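Local coordinates for protein FTT_1639c (Francisella tularensis subsp. tularensis, PDB 7KZW) that is of unknown function but belongs to a longer protein predicted to carry a transmembrane helix, of which this chain is the mostly beta-stranded part, at residues L49-I63 against L94-I108. The protein carries 3 engineered substitutions. Residues are numbered along the deposited sequence; the frame is centred on the assembly and turned at random.
Sequences LVNIYVGDNQGCKFI and LECKGKDSNIDYKVI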
# COMPACT_ATOMS: atom_id res chain seq x y z
N LEU A 49 -1.81 -6.62 -10.28
CA LEU A 49 -1.09 -7.86 -10.04
C LEU A 49 0.19 -7.40 -9.36
O LEU A 49 0.99 -6.66 -9.95
CB LEU A 49 -0.86 -8.59 -11.35
CG LEU A 49 -2.17 -8.86 -12.07
CD1 LEU A 49 -1.80 -9.50 -13.44
CD2 LEU A 49 -3.10 -9.84 -11.29
N VAL A 50 0.35 -7.75 -8.08
CA VAL A 50 1.32 -7.10 -7.22
C VAL A 50 2.34 -8.11 -6.74
O VAL A 50 2.00 -9.19 -6.30
CB VAL A 50 0.64 -6.42 -6.02
CG1 VAL A 50 1.74 -5.62 -5.24
CG2 VAL A 50 -0.50 -5.53 -6.47
N ASN A 51 3.61 -7.73 -6.82
CA ASN A 51 4.67 -8.49 -6.19
C ASN A 51 5.28 -7.60 -5.11
O ASN A 51 5.67 -6.45 -5.39
CB ASN A 51 5.79 -8.75 -7.19
CG ASN A 51 5.54 -9.92 -8.05
OD1 ASN A 51 5.12 -9.78 -9.23
ND2 ASN A 51 5.82 -11.10 -7.49
N ILE A 52 5.36 -8.08 -3.88
CA ILE A 52 6.09 -7.33 -2.87
C ILE A 52 7.23 -8.18 -2.32
O ILE A 52 7.23 -9.41 -2.42
CB ILE A 52 5.20 -6.87 -1.73
CG1 ILE A 52 4.86 -8.06 -0.84
CG2 ILE A 52 3.97 -6.21 -2.29
CD1 ILE A 52 4.36 -7.62 0.52
N TYR A 53 8.27 -7.46 -1.86
CA TYR A 53 9.49 -8.08 -1.37
C TYR A 53 9.73 -7.43 -0.03
O TYR A 53 9.62 -6.20 0.08
CB TYR A 53 10.66 -7.80 -2.35
CG TYR A 53 10.35 -8.22 -3.75
CD1 TYR A 53 9.64 -7.33 -4.62
CD2 TYR A 53 10.65 -9.48 -4.19
CE1 TYR A 53 9.29 -7.71 -5.91
CE2 TYR A 53 10.27 -9.88 -5.48
CZ TYR A 53 9.60 -8.97 -6.31
OH TYR A 53 9.28 -9.40 -7.60
N VAL A 54 10.02 -8.23 1.00
CA VAL A 54 10.16 -7.70 2.35
C VAL A 54 11.47 -8.19 2.94
O VAL A 54 11.79 -9.40 2.82
CB VAL A 54 8.97 -8.11 3.23
CG1 VAL A 54 9.12 -7.70 4.69
CG2 VAL A 54 7.60 -7.59 2.67
N GLY A 55 12.24 -7.29 3.53
CA GLY A 55 13.44 -7.64 4.27
C GLY A 55 13.14 -7.60 5.75
O GLY A 55 12.33 -8.40 6.25
N ASP A 56 13.78 -6.71 6.48
CA ASP A 56 13.43 -6.52 7.88
C ASP A 56 11.94 -6.27 7.98
O ASP A 56 11.40 -5.44 7.26
CB ASP A 56 14.13 -5.29 8.46
CG ASP A 56 15.66 -5.46 8.57
OD1 ASP A 56 16.18 -6.59 8.61
OD2 ASP A 56 16.40 -4.42 8.69
N ASN A 57 11.27 -6.93 8.94
CA ASN A 57 9.87 -6.62 9.27
C ASN A 57 9.64 -7.00 10.73
O ASN A 57 9.53 -8.19 11.05
CB ASN A 57 8.86 -7.33 8.37
CG ASN A 57 7.44 -6.98 8.77
OD1 ASN A 57 7.25 -6.15 9.67
ND2 ASN A 57 6.46 -7.54 8.12
N GLN A 58 9.59 -6.01 11.61
CA GLN A 58 9.05 -6.19 12.95
C GLN A 58 7.76 -5.40 13.03
O GLN A 58 7.77 -4.17 12.88
CB GLN A 58 10.03 -5.74 14.03
CG GLN A 58 9.49 -5.92 15.43
CD GLN A 58 10.55 -5.57 16.44
OE1 GLN A 58 11.69 -5.25 16.08
NE2 GLN A 58 10.17 -5.57 17.72
N GLY A 59 6.65 -6.09 13.24
CA GLY A 59 5.40 -5.42 13.57
C GLY A 59 4.66 -4.73 12.44
O GLY A 59 3.76 -3.91 12.73
N CYS A 60 4.94 -5.06 11.18
CA CYS A 60 4.27 -4.33 10.09
C CYS A 60 3.55 -5.29 9.15
O CYS A 60 3.86 -6.48 9.04
CB CYS A 60 5.32 -3.58 9.25
SG CYS A 60 6.30 -2.43 10.27
N LYS A 61 2.57 -4.74 8.44
CA LYS A 61 1.79 -5.54 7.49
C LYS A 61 1.19 -4.62 6.43
O LYS A 61 0.90 -3.45 6.69
CB LYS A 61 0.66 -6.30 8.19
CG LYS A 61 -0.36 -5.40 8.87
CD LYS A 61 -1.41 -6.26 9.64
CE LYS A 61 -2.46 -5.40 10.34
NZ LYS A 61 -3.42 -6.30 11.08
N PHE A 62 0.99 -5.16 5.23
CA PHE A 62 0.24 -4.46 4.20
C PHE A 62 -1.18 -5.00 4.17
O PHE A 62 -1.39 -6.21 4.25
CB PHE A 62 0.82 -4.79 2.81
CG PHE A 62 2.16 -4.13 2.49
CD1 PHE A 62 2.22 -2.86 1.91
CD2 PHE A 62 3.34 -4.80 2.81
CE1 PHE A 62 3.47 -2.30 1.59
CE2 PHE A 62 4.60 -4.22 2.49
CZ PHE A 62 4.65 -2.99 1.93
N ILE A 63 -2.13 -4.10 4.05
CA ILE A 63 -3.56 -4.38 3.89
C ILE A 63 -3.95 -3.99 2.48
O ILE A 63 -3.52 -2.93 1.98
CB ILE A 63 -4.40 -3.55 4.89
CG1 ILE A 63 -3.80 -3.64 6.29
CG2 ILE A 63 -5.88 -3.99 4.85
CD1 ILE A 63 -3.90 -5.01 6.79
N LEU A 94 0.05 0.34 4.42
CA LEU A 94 1.17 -0.28 5.15
C LEU A 94 1.10 0.23 6.58
O LEU A 94 1.12 1.44 6.80
CB LEU A 94 2.49 0.14 4.52
CG LEU A 94 3.74 -0.39 5.24
CD1 LEU A 94 3.77 -1.89 5.36
CD2 LEU A 94 4.97 0.15 4.51
N GLU A 95 0.95 -0.69 7.53
CA GLU A 95 0.74 -0.34 8.94
C GLU A 95 1.87 -0.89 9.78
O GLU A 95 2.40 -1.97 9.49
CB GLU A 95 -0.53 -1.05 9.50
CG GLU A 95 -1.81 -0.59 8.87
CD GLU A 95 -3.02 -1.20 9.55
OE1 GLU A 95 -2.89 -2.26 10.21
OE2 GLU A 95 -4.10 -0.62 9.42
N CYS A 96 2.28 -0.14 10.71
CA CYS A 96 3.22 -0.67 11.78
C CYS A 96 2.61 -0.53 13.22
O CYS A 96 1.73 0.31 13.51
CB CYS A 96 4.56 0.06 11.68
SG CYS A 96 4.50 1.83 12.10
N LYS A 97 2.99 -1.47 14.03
CA LYS A 97 2.47 -1.48 15.39
C LYS A 97 3.62 -1.73 16.33
O LYS A 97 4.28 -2.78 16.23
CB LYS A 97 1.41 -2.59 15.54
CG LYS A 97 0.94 -2.85 16.96
CD LYS A 97 -0.03 -1.80 17.41
CE LYS A 97 -0.76 -2.30 18.67
NZ LYS A 97 -1.51 -1.19 19.33
N GLY A 98 3.81 -0.84 17.31
CA GLY A 98 4.80 -1.06 18.35
C GLY A 98 5.97 -0.10 18.23
O GLY A 98 6.34 0.35 17.13
N LYS A 99 6.58 0.20 19.38
CA LYS A 99 7.67 1.18 19.45
C LYS A 99 8.78 0.88 18.46
O LYS A 99 9.33 1.81 17.85
CB LYS A 99 8.22 1.24 20.90
CG LYS A 99 9.32 2.28 21.14
CD LYS A 99 10.28 1.84 22.32
CE LYS A 99 11.68 2.50 22.11
NZ LYS A 99 12.78 1.51 21.74
N ASP A 100 9.18 -0.38 18.35
CA ASP A 100 10.32 -0.76 17.51
C ASP A 100 9.91 -1.30 16.16
O ASP A 100 10.74 -1.89 15.45
CB ASP A 100 11.20 -1.82 18.19
CG ASP A 100 11.73 -1.36 19.53
OD1 ASP A 100 12.11 -0.18 19.62
OD2 ASP A 100 11.75 -2.16 20.50
N SER A 101 8.67 -1.06 15.76
CA SER A 101 8.22 -1.58 14.46
C SER A 101 8.99 -0.92 13.33
O SER A 101 9.35 0.27 13.37
CB SER A 101 6.71 -1.40 14.30
OG SER A 101 6.40 -0.02 14.40
N ASN A 102 9.26 -1.71 12.29
CA ASN A 102 10.11 -1.27 11.19
C ASN A 102 9.99 -2.27 10.07
O ASN A 102 10.02 -3.48 10.32
CB ASN A 102 11.53 -1.25 11.71
CG ASN A 102 12.56 -0.91 10.63
OD1 ASN A 102 12.57 0.20 10.16
ND2 ASN A 102 13.39 -1.88 10.25
N ILE A 103 9.93 -1.76 8.84
CA ILE A 103 9.92 -2.65 7.68
C ILE A 103 10.67 -1.99 6.51
O ILE A 103 10.50 -0.80 6.21
CB ILE A 103 8.46 -3.00 7.28
CG1 ILE A 103 8.48 -3.97 6.09
CG2 ILE A 103 7.61 -1.73 6.96
CD1 ILE A 103 7.09 -4.53 5.74
N ASP A 104 11.46 -2.79 5.81
CA ASP A 104 12.00 -2.41 4.49
C ASP A 104 11.31 -3.25 3.42
O ASP A 104 11.20 -4.47 3.53
CB ASP A 104 13.48 -2.77 4.42
CG ASP A 104 14.30 -1.98 5.39
OD1 ASP A 104 14.14 -0.72 5.46
OD2 ASP A 104 15.20 -2.54 6.07
N TYR A 105 10.86 -2.58 2.35
CA TYR A 105 10.02 -3.28 1.38
C TYR A 105 10.27 -2.73 -0.03
O TYR A 105 10.87 -1.64 -0.22
CB TYR A 105 8.51 -3.08 1.70
CG TYR A 105 8.13 -1.63 1.66
CD1 TYR A 105 7.75 -1.02 0.45
CD2 TYR A 105 8.17 -0.85 2.79
CE1 TYR A 105 7.47 0.33 0.41
CE2 TYR A 105 7.84 0.50 2.76
CZ TYR A 105 7.50 1.08 1.54
OH TYR A 105 7.18 2.40 1.39
N LYS A 106 9.83 -3.54 -1.01
CA LYS A 106 9.77 -3.11 -2.42
C LYS A 106 8.42 -3.61 -2.94
O LYS A 106 8.06 -4.75 -2.71
CB LYS A 106 10.90 -3.69 -3.25
CG LYS A 106 10.79 -3.32 -4.74
CD LYS A 106 12.06 -3.84 -5.50
CE LYS A 106 12.09 -3.39 -6.98
NZ LYS A 106 12.45 -1.95 -7.14
N VAL A 107 7.66 -2.73 -3.58
CA VAL A 107 6.39 -3.06 -4.21
C VAL A 107 6.52 -2.87 -5.70
O VAL A 107 6.99 -1.81 -6.14
CB VAL A 107 5.26 -2.14 -3.69
CG1 VAL A 107 3.94 -2.45 -4.42
CG2 VAL A 107 5.13 -2.21 -2.16
N ILE A 108 6.07 -3.85 -6.48
CA ILE A 108 5.91 -3.66 -7.91
C ILE A 108 4.48 -4.04 -8.21
O ILE A 108 4.08 -5.21 -8.02
CB ILE A 108 6.86 -4.54 -8.73
CG1 ILE A 108 8.29 -4.25 -8.35
CG2 ILE A 108 6.62 -4.29 -10.25
CD1 ILE A 108 9.30 -5.09 -9.12
O HOH W 1 13.02 -3.22 14.49
O HOH W 2 11.69 -5.21 19.75
O HOH W 3 -4.90 -3.42 11.63
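Asn51 and Ile108 exchange two backbone hydrogen bonds, and Tyr53 and Lys106 repeat the exchange, pairing strands 49-54 and 102-108 antiparallel. On one face, Ile52 CG2 touches Val107 CG2 at 4.2 Å. On the other, Tyr53 lies alongside Lys106, and its CE1 meets Ile108 CD1. At Gly55 and Asp56 the register slips by one residue, a beta bulge. Gly55 N bonds Asp104 O, while Asp56 O takes Asp104 N. The two carboxylates lie side by side, Asp56 OD2 being 3.4 Å from Asp104 OD2; Asp104 OD1 is bound by Asn121. Asn57 OD1 accepts from Cys60 N in an Asx motif, using a lone pair. Gln58 and Asn102 exchange the last two bonds to strand 102-108. From Gly59, whose O accepts from Lys97 N, the chain pairs with strand 94-97. Cys60 SG packs against Cys96 CB (3.3 Å) and Ile103 CG2 (3.6 Å). Lys61 NZ stays 4.2 Å from Glu95 OE1, and a water joins them, weakly at the lysine; Glu95 OE2 salt-bridges Lys93. Phe62 CG stands anti to its carbonyl carbon (chi1 -74°), which brings the ring to Leu94 and Tyr105. Leu94 CD1 sits over the ring centre, 3.6 Å from the centroid. The Phe62 edge meets the Tyr105 face in a T-shaped stack, planes at 87°. Thus Phe62, Leu94, Tyr105 and Ile103 pack together on one face, while waters bridge Gln58 to Asp100 and Lys61 to Glu95. At the bulge, the nearby carboxylates may raise each other's pKa.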